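Local coordinates for protein mucin-like protocadherin (Homo sapiens, PDB 6OAE) that probably mediates calcium-dependent heterophilic adhesion between neighbouring microvilli of epithelial cells, the present chain being its first two extracellular cadherin repeats, at residues 100-111 and 195-206. Residues are numbered along the deposited sequence; the frame is centred on the assembly and turned at random. Where two conformers were deposited one is given.
Sequences FPFKTKEIRVEE and ATATLVLNVVPA
Phe100 lays its ring obliquely against the Ala197 methyl, CB lying 4.2 Å from the ring centroid in an off-centre CH-pi contact, while ring atom CE2 reaches Ala195 O at 3.6 Å with that oxygen at the ring edge. Its CG stands anti to the carbonyl carbon (chi1 -72°), which sets the ring against Ala195 and Ala197, where Val181 and Tyr138 also meet it. The contact lies just ahead of the parallel pairing of strands 104-110 and 194-204, the first and last of the second cadherin repeat, which begins at Thr104 and Thr198; strand 104-110 is outermost in its sheet within the chain, and strand 174-182 flanks 194-204 across from it. With an alanine in place of Phe100, the Ala197 methyl would probably lose the CH-pi part of its aromatic cover, and a gap would be likely to open beside Val181 and Tyr138. Phe102 touches the same methyl, CE2 to Ala197 CB 3.4 Å. Its own ring lies between Lys105 CE, centred over one face, and Phe100 CB on the opposite face; Lys105 then sends NZ to Gln124 O.

Eight backbone hydrogen bonds join segments 100-111 and 195-206 in regular parallel alternation, from Thr198 N to Lys103 O through Glu111 N to Val204 O. The straightest is Asn202 N to Ile107 O (174° at the hydrogen), whereas Lys105 N meets Thr198 O from above the carbonyl plane. The face bearing Lys105, Ile107, Val109, Leu199 and Leu201 turns toward the rest of the domain, with Ile107 on Ile120 and Leu199 on Leu140; Leu201 CD1 packs on Val109 CG2 at 3.5 Å. The other carries Thr104 beside Thr198, their CG2 methyls 3.6 Å apart, and Glu106 alongside Val200. Glu111 OE1 accepts a hydrogen bond from Phe169 N. Beside the loop preceding strand 104-110, one water donates to both Phe102 O and Thr196 O, 2.8 Å from each.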
ATOM      1  N   PHE A 100     -11.092  -6.621  -3.513  1.00 27.31           N
ATOM      2  CA  PHE A 100     -11.561  -7.149  -4.810  1.00 26.52           C
ATOM      3  C   PHE A 100     -12.572  -6.155  -5.354  1.00 29.09           C
ATOM      4  O   PHE A 100     -13.307  -5.567  -4.564  1.00 29.28           O
ATOM      5  CB  PHE A 100     -12.238  -8.499  -4.654  1.00 26.07           C
ATOM      6  CG  PHE A 100     -11.320  -9.648  -4.334  1.00 24.41           C
ATOM      7  CD1 PHE A 100     -10.419 -10.112  -5.286  1.00 23.51           C
ATOM      8  CD2 PHE A 100     -11.390 -10.286  -3.101  1.00 23.60           C
ATOM      9  CE1 PHE A 100      -9.597 -11.192  -5.006  1.00 23.29           C
ATOM     10  CE2 PHE A 100     -10.562 -11.366  -2.822  1.00 22.77           C
ATOM     11  CZ  PHE A 100      -9.678 -11.817  -3.775  1.00 23.29           C
ATOM     12  N   PRO A 101     -12.618  -5.912  -6.682  1.00 30.22           N
ATOM     13  CA  PRO A 101     -13.706  -5.113  -7.277  1.00 30.80           C
ATOM     14  C   PRO A 101     -15.060  -5.844  -7.454  1.00 31.29           C
ATOM     15  O   PRO A 101     -15.935  -5.300  -8.120  1.00 32.77           O
ATOM     16  CB  PRO A 101     -13.067  -4.706  -8.610  1.00 30.10           C
ATOM     17  CG  PRO A 101     -12.204  -5.897  -8.990  1.00 30.24           C
ATOM     18  CD  PRO A 101     -11.595  -6.316  -7.666  1.00 29.65           C
ATOM     19  N   PHE A 102     -15.236  -7.030  -6.853  1.00 30.68           N
ATOM     20  CA  PHE A 102     -16.493  -7.822  -6.844  1.00 29.77           C
ATOM     21  C   PHE A 102     -16.620  -8.567  -5.520  1.00 30.72           C
ATOM     22  O   PHE A 102     -15.561  -8.791  -4.842  1.00 28.89           O
ATOM     23  CB  PHE A 102     -16.498  -8.823  -8.013  1.00 30.55           C
ATOM     24  CG  PHE A 102     -15.349  -9.801  -7.975  1.00 30.02           C
ATOM     25  CD1 PHE A 102     -14.097  -9.443  -8.457  1.00 30.67           C
ATOM     26  CD2 PHE A 102     -15.514 -11.065  -7.436  1.00 30.49           C
ATOM     27  CE1 PHE A 102     -13.030 -10.332  -8.401  1.00 31.26           C
ATOM     28  CE2 PHE A 102     -14.447 -11.954  -7.393  1.00 30.65           C
ATOM     29  CZ  PHE A 102     -13.217 -11.585  -7.877  1.00 29.92           C
ATOM     30  N   LYS A 103     -17.846  -8.973  -5.169  1.00 29.73           N
ATOM     31  CA  LYS A 103     -18.154  -9.776  -3.956  1.00 32.92           C
ATOM     32  C   LYS A 103     -18.369 -11.239  -4.360  1.00 33.60           C
ATOM     33  O   LYS A 103     -17.700 -12.124  -3.814  1.00 31.89           O
ATOM     34  CB  LYS A 103     -19.406  -9.253  -3.253  1.00 35.50           C
ATOM     35  CG  LYS A 103     -19.337  -7.813  -2.766  1.00 38.09           C
ATOM     36  CD  LYS A 103     -20.719  -7.261  -2.378  1.00 40.63           C
ATOM     37  CE  LYS A 103     -20.695  -5.779  -2.083  1.00 41.58           C
ATOM     38  NZ  LYS A 103     -19.880  -5.501  -0.881  1.00 43.66           N
ATOM     39  N   THR A 104     -19.317 -11.472  -5.258  1.00 35.50           N
ATOM     40  CA  THR A 104     -19.632 -12.798  -5.847  1.00 35.39           C
ATOM     41  C   THR A 104     -19.808 -12.590  -7.347  1.00 35.10           C
ATOM     42  O   THR A 104     -20.494 -11.612  -7.731  1.00 35.45           O
ATOM     43  CB  THR A 104     -20.891 -13.455  -5.275  1.00 36.75           C
ATOM     44  OG1 THR A 104     -20.810 -13.618  -3.855  1.00 41.84           O
ATOM     45  CG2 THR A 104     -21.136 -14.812  -5.905  1.00 37.25           C
ATOM     46  N   LYS A 105     -19.230 -13.483  -8.141  1.00 35.73           N
ATOM     47  CA  LYS A 105     -19.078 -13.338  -9.607  1.00 36.47           C
ATOM     48  C   LYS A 105     -19.238 -14.714 -10.265  1.00 34.16           C
ATOM     49  O   LYS A 105     -18.685 -15.685  -9.697  1.00 33.23           O
ATOM     50  CB  LYS A 105     -17.680 -12.768  -9.858  1.00 36.62           C
ATOM     51  CG  LYS A 105     -17.338 -12.416 -11.288  1.00 39.12           C
ATOM     52  CD  LYS A 105     -15.844 -12.483 -11.591  1.00 38.98           C
ATOM     53  CE  LYS A 105     -15.048 -11.320 -11.050  1.00 37.43           C
ATOM     54  NZ  LYS A 105     -14.651 -10.347 -12.099  1.00 35.75           N
ATOM     55  N   GLU A 106     -19.929 -14.779 -11.412  1.00 32.88           N
ATOM     56  CA  GLU A 106     -20.150 -16.037 -12.172  0.50 32.79           C
ATOM     57  C   GLU A 106     -19.383 -15.987 -13.503  1.00 30.03           C
ATOM     58  O   GLU A 106     -19.327 -14.914 -14.112  1.00 28.78           O
ATOM     59  CB  GLU A 106     -21.656 -16.251 -12.353  0.50 34.05           C
ATOM     60  CG  GLU A 106     -22.424 -16.059 -11.053  0.50 35.47           C
ATOM     61  CD  GLU A 106     -23.724 -16.831 -10.937  0.50 37.05           C
ATOM     62  OE1 GLU A 106     -24.183 -17.372 -11.969  0.50 38.06           O
ATOM     63  OE2 GLU A 106     -24.274 -16.894  -9.811  0.50 36.54           O
ATOM     64  N   ILE A 107     -18.815 -17.124 -13.910  1.00 28.89           N
ATOM     65  CA  ILE A 107     -18.143 -17.299 -15.227  1.00 27.30           C
ATOM     66  C   ILE A 107     -18.740 -18.556 -15.865  1.00 27.08           C
ATOM     67  O   ILE A 107     -18.775 -19.592 -15.183  1.00 26.77           O
ATOM     68  CB  ILE A 107     -16.610 -17.420 -15.100  1.00 28.29           C
ATOM     69  CG1 ILE A 107     -15.950 -16.136 -14.566  1.00 28.87           C
ATOM     70  CG2 ILE A 107     -16.010 -17.835 -16.449  1.00 28.03           C
ATOM     71  CD1 ILE A 107     -16.129 -15.878 -13.081  1.00 28.99           C
ATOM     72  N   ARG A 108     -19.158 -18.472 -17.121  1.00 26.42           N
ATOM     73  CA  ARG A 108     -19.634 -19.649 -17.882  1.00 26.97           C
ATOM     74  C   ARG A 108     -18.445 -20.228 -18.655  1.00 26.87           C
ATOM     75  O   ARG A 108     -17.669 -19.454 -19.265  1.00 26.61           O
ATOM     76  CB  ARG A 108     -20.885 -19.254 -18.669  1.00 27.73           C
ATOM     77  CG  ARG A 108     -22.076 -19.158 -17.726  1.00 28.03           C
ATOM     78  CD  ARG A 108     -23.247 -18.384 -18.221  1.00 28.91           C
ATOM     79  NE  ARG A 108     -22.917 -17.026 -18.577  1.00 28.08           N
ATOM     80  CZ  ARG A 108     -22.648 -16.031 -17.731  1.00 28.39           C
ATOM     81  NH1 ARG A 108     -22.646 -16.211 -16.414  1.00 27.77           N
ATOM     82  NH2 ARG A 108     -22.379 -14.833 -18.224  1.00 26.24           N
ATOM     83  N   VAL A 109     -18.294 -21.549 -18.616  1.00 25.70           N
ATOM     84  CA  VAL A 109     -17.149 -22.269 -19.239  1.00 25.58           C
ATOM     85  C   VAL A 109     -17.716 -23.405 -20.076  1.00 25.46           C
ATOM     86  O   VAL A 109     -18.490 -24.225 -19.528  1.00 23.33           O
ATOM     87  CB  VAL A 109     -16.169 -22.816 -18.188  1.00 27.62           C
ATOM     88  CG1 VAL A 109     -14.804 -23.085 -18.805  1.00 27.75           C
ATOM     89  CG2 VAL A 109     -16.027 -21.900 -16.990  1.00 30.14           C
ATOM     90  N   GLU A 110     -17.338 -23.474 -21.345  1.00 24.85           N
ATOM     91  CA  GLU A 110     -17.817 -24.565 -22.232  1.00 27.01           C
ATOM     92  C   GLU A 110     -17.273 -25.894 -21.717  1.00 25.93           C
ATOM     93  O   GLU A 110     -16.109 -25.956 -21.300  1.00 23.76           O
ATOM     94  CB  GLU A 110     -17.440 -24.288 -23.674  1.00 28.17           C
ATOM     95  CG  GLU A 110     -18.289 -23.206 -24.276  1.00 31.18           C
ATOM     96  CD  GLU A 110     -17.992 -22.999 -25.746  1.00 33.73           C
ATOM     97  OE1 GLU A 110     -18.025 -24.004 -26.498  1.00 37.65           O
ATOM     98  OE2 GLU A 110     -17.709 -21.853 -26.128  1.00 37.62           O
ATOM     99  N   GLU A 111     -18.110 -26.926 -21.731  1.00 27.09           N
ATOM    100  CA  GLU A 111     -17.730 -28.286 -21.278  1.00 27.15           C
ATOM    101  C   GLU A 111     -16.470 -28.781 -22.013  1.00 27.50           C
ATOM    102  O   GLU A 111     -15.696 -29.527 -21.397  1.00 28.38           O
ATOM    103  CB  GLU A 111     -18.898 -29.238 -21.513  1.00 28.23           C
ATOM    104  CG  GLU A 111     -18.648 -30.630 -21.003  1.00 28.93           C
ATOM    105  CD  GLU A 111     -19.765 -31.572 -21.391  1.00 29.78           C
ATOM    106  OE1 GLU A 111     -20.418 -32.079 -20.507  1.00 25.35           O
ATOM    107  OE2 GLU A 111     -19.965 -31.765 -22.607  1.00 32.86           O
ATOM    108  N   ALA A 195      -9.092 -10.060   2.180  1.00 24.19           N
ATOM    109  CA  ALA A 195     -10.365  -9.827   1.483  1.00 23.32           C
ATOM    110  C   ALA A 195     -10.802 -11.175   0.898  1.00 24.47           C
ATOM    111  O   ALA A 195      -9.927 -12.052   0.642  1.00 22.75           O
ATOM    112  CB  ALA A 195     -10.203  -8.768   0.435  1.00 23.99           C
ATOM    113  N   THR A 196     -12.111 -11.353   0.747  1.00 23.86           N
ATOM    114  CA  THR A 196     -12.722 -12.615   0.283  1.00 24.76           C
ATOM    115  C   THR A 196     -13.735 -12.259  -0.799  1.00 24.21           C
ATOM    116  O   THR A 196     -14.307 -11.162  -0.751  1.00 24.57           O
ATOM    117  CB  THR A 196     -13.353 -13.409   1.436  1.00 26.68           C
ATOM    118  OG1 THR A 196     -14.573 -12.779   1.792  1.00 30.46           O
ATOM    119  CG2 THR A 196     -12.494 -13.509   2.668  1.00 27.86           C
ATOM    120  N   ALA A 197     -13.892 -13.144  -1.764  1.00 23.33           N
ATOM    121  CA  ALA A 197     -14.901 -13.038  -2.831  1.00 22.96           C
ATOM    122  C   ALA A 197     -15.311 -14.464  -3.196  1.00 24.22           C
ATOM    123  O   ALA A 197     -14.576 -15.398  -2.822  1.00 22.50           O
ATOM    124  CB  ALA A 197     -14.353 -12.276  -3.994  1.00 22.89           C
ATOM    125  N   THR A 198     -16.458 -14.619  -3.848  1.00 26.35           N
ATOM    126  CA  THR A 198     -16.992 -15.929  -4.301  1.00 27.96           C
ATOM    127  C   THR A 198     -16.854 -15.981  -5.832  1.00 26.71           C
ATOM    128  O   THR A 198     -17.097 -14.948  -6.509  1.00 26.80           O
ATOM    129  CB  THR A 198     -18.405 -16.158  -3.736  1.00 30.36           C
ATOM    130  OG1 THR A 198     -18.334 -16.351  -2.316  1.00 32.68           O
ATOM    131  CG2 THR A 198     -19.083 -17.376  -4.316  1.00 31.21           C
ATOM    132  N   LEU A 199     -16.417 -17.128  -6.362  1.00 25.02           N
ATOM    133  CA  LEU A 199     -16.340 -17.401  -7.811  1.00 25.37           C
ATOM    134  C   LEU A 199     -17.282 -18.556  -8.089  1.00 23.99           C
ATOM    135  O   LEU A 199     -17.167 -19.580  -7.411  1.00 23.64           O
ATOM    136  CB  LEU A 199     -14.932 -17.813  -8.245  1.00 26.90           C
ATOM    137  CG  LEU A 199     -13.845 -16.759  -8.119  1.00 28.27           C
ATOM    138  CD1 LEU A 199     -12.519 -17.365  -8.533  1.00 28.66           C
ATOM    139  CD2 LEU A 199     -14.182 -15.550  -8.969  1.00 29.17           C
ATOM    140  N   VAL A 200     -18.155 -18.382  -9.056  1.00 24.62           N
ATOM    141  CA  VAL A 200     -19.108 -19.432  -9.496  1.00 25.81           C
ATOM    142  C   VAL A 200     -18.721 -19.794 -10.929  1.00 25.78           C
ATOM    143  O   VAL A 200     -18.794 -18.904 -11.806  1.00 26.77           O
ATOM    144  CB  VAL A 200     -20.552 -18.940  -9.370  1.00 26.26           C
ATOM    145  CG1 VAL A 200     -21.521 -19.960  -9.914  1.00 27.68           C
ATOM    146  CG2 VAL A 200     -20.894 -18.586  -7.927  1.00 27.85           C
ATOM    147  N   LEU A 201     -18.321 -21.043 -11.150  1.00 24.48           N
ATOM    148  CA  LEU A 201     -17.996 -21.594 -12.484  1.00 25.12           C
ATOM    149  C   LEU A 201     -19.203 -22.430 -12.918  1.00 26.25           C
ATOM    150  O   LEU A 201     -19.505 -23.447 -12.206  1.00 24.57           O
ATOM    151  CB  LEU A 201     -16.726 -22.438 -12.387  1.00 25.59           C
ATOM    152  CG  LEU A 201     -15.395 -21.673 -12.338  1.00 25.39           C
ATOM    153  CD1 LEU A 201     -15.072 -21.070 -13.676  1.00 26.00           C
ATOM    154  CD2 LEU A 201     -15.379 -20.587 -11.283  1.00 25.96           C
ATOM    155  N   ASN A 202     -19.865 -22.006 -13.990  1.00 25.56           N
ATOM    156  CA  ASN A 202     -21.068 -22.673 -14.546  0.50 27.52           C
ATOM    157  C   ASN A 202     -20.688 -23.324 -15.879  1.00 26.58           C
ATOM    158  O   ASN A 202     -20.319 -22.580 -16.819  1.00 26.98           O
ATOM    159  CB  ASN A 202     -22.228 -21.694 -14.694  0.50 29.24           C
ATOM    160  CG  ASN A 202     -23.516 -22.397 -15.052  0.50 30.91           C
ATOM    161  OD1 ASN A 202     -23.794 -23.479 -14.536  0.50 33.66           O
ATOM    162  ND2 ASN A 202     -24.305 -21.787 -15.926  0.50 33.27           N
ATOM    163  N   VAL A 203     -20.760 -24.651 -15.946  1.00 25.77           N
ATOM    164  CA  VAL A 203     -20.383 -25.430 -17.149  1.00 25.59           C
ATOM    165  C   VAL A 203     -21.560 -25.320 -18.109  1.00 26.45           C
ATOM    166  O   VAL A 203     -22.676 -25.567 -17.675  1.00 25.30           O
ATOM    167  CB  VAL A 203     -20.048 -26.895 -16.819  1.00 25.58           C
ATOM    168  CG1 VAL A 203     -19.679 -27.690 -18.059  1.00 25.47           C
ATOM    169  CG2 VAL A 203     -18.942 -26.994 -15.792  1.00 25.99           C
ATOM    170  N   VAL A 204     -21.309 -24.943 -19.355  1.00 26.90           N
ATOM    171  CA  VAL A 204     -22.375 -24.892 -20.387  1.00 29.14           C
ATOM    172  C   VAL A 204     -22.182 -26.145 -21.229  1.00 29.25           C
ATOM    173  O   VAL A 204     -21.060 -26.553 -21.513  1.00 29.08           O
ATOM    174  CB  VAL A 204     -22.390 -23.572 -21.179  1.00 31.12           C
ATOM    175  CG1 VAL A 204     -22.590 -22.390 -20.240  1.00 32.17           C
ATOM    176  CG2 VAL A 204     -21.163 -23.360 -22.023  1.00 32.18           C
ATOM    177  N   PRO A 205     -23.266 -26.830 -21.605  1.00 31.28           N
ATOM    178  CA  PRO A 205     -23.138 -28.063 -22.389  1.00 33.43           C
ATOM    179  C   PRO A 205     -22.763 -27.844 -23.860  1.00 38.00           C
ATOM    180  O   PRO A 205     -22.890 -26.739 -24.343  1.00 36.98           O
ATOM    181  CB  PRO A 205     -24.539 -28.702 -22.285  1.00 32.99           C
ATOM    182  CG  PRO A 205     -25.483 -27.608 -21.864  1.00 30.98           C
ATOM    183  CD  PRO A 205     -24.658 -26.476 -21.294  1.00 32.24           C
ATOM    184  N   ALA A 206     -22.298 -28.904 -24.526  1.00 42.93           N
ATOM    185  CA  ALA A 206     -22.215 -29.008 -26.011  1.00 45.86           C
ATOM    186  C   ALA A 206     -23.622 -28.854 -26.611  1.00 48.33           C
ATOM    187  O   ALA A 206     -24.125 -27.788 -27.003  1.00 52.71           O
ATOM    188  CB  ALA A 206     -21.613 -30.341 -26.408  1.00 45.42           C
TER
HETATM  189  O   HOH W   1     -15.075  -8.892  -2.113  1.00 28.05           O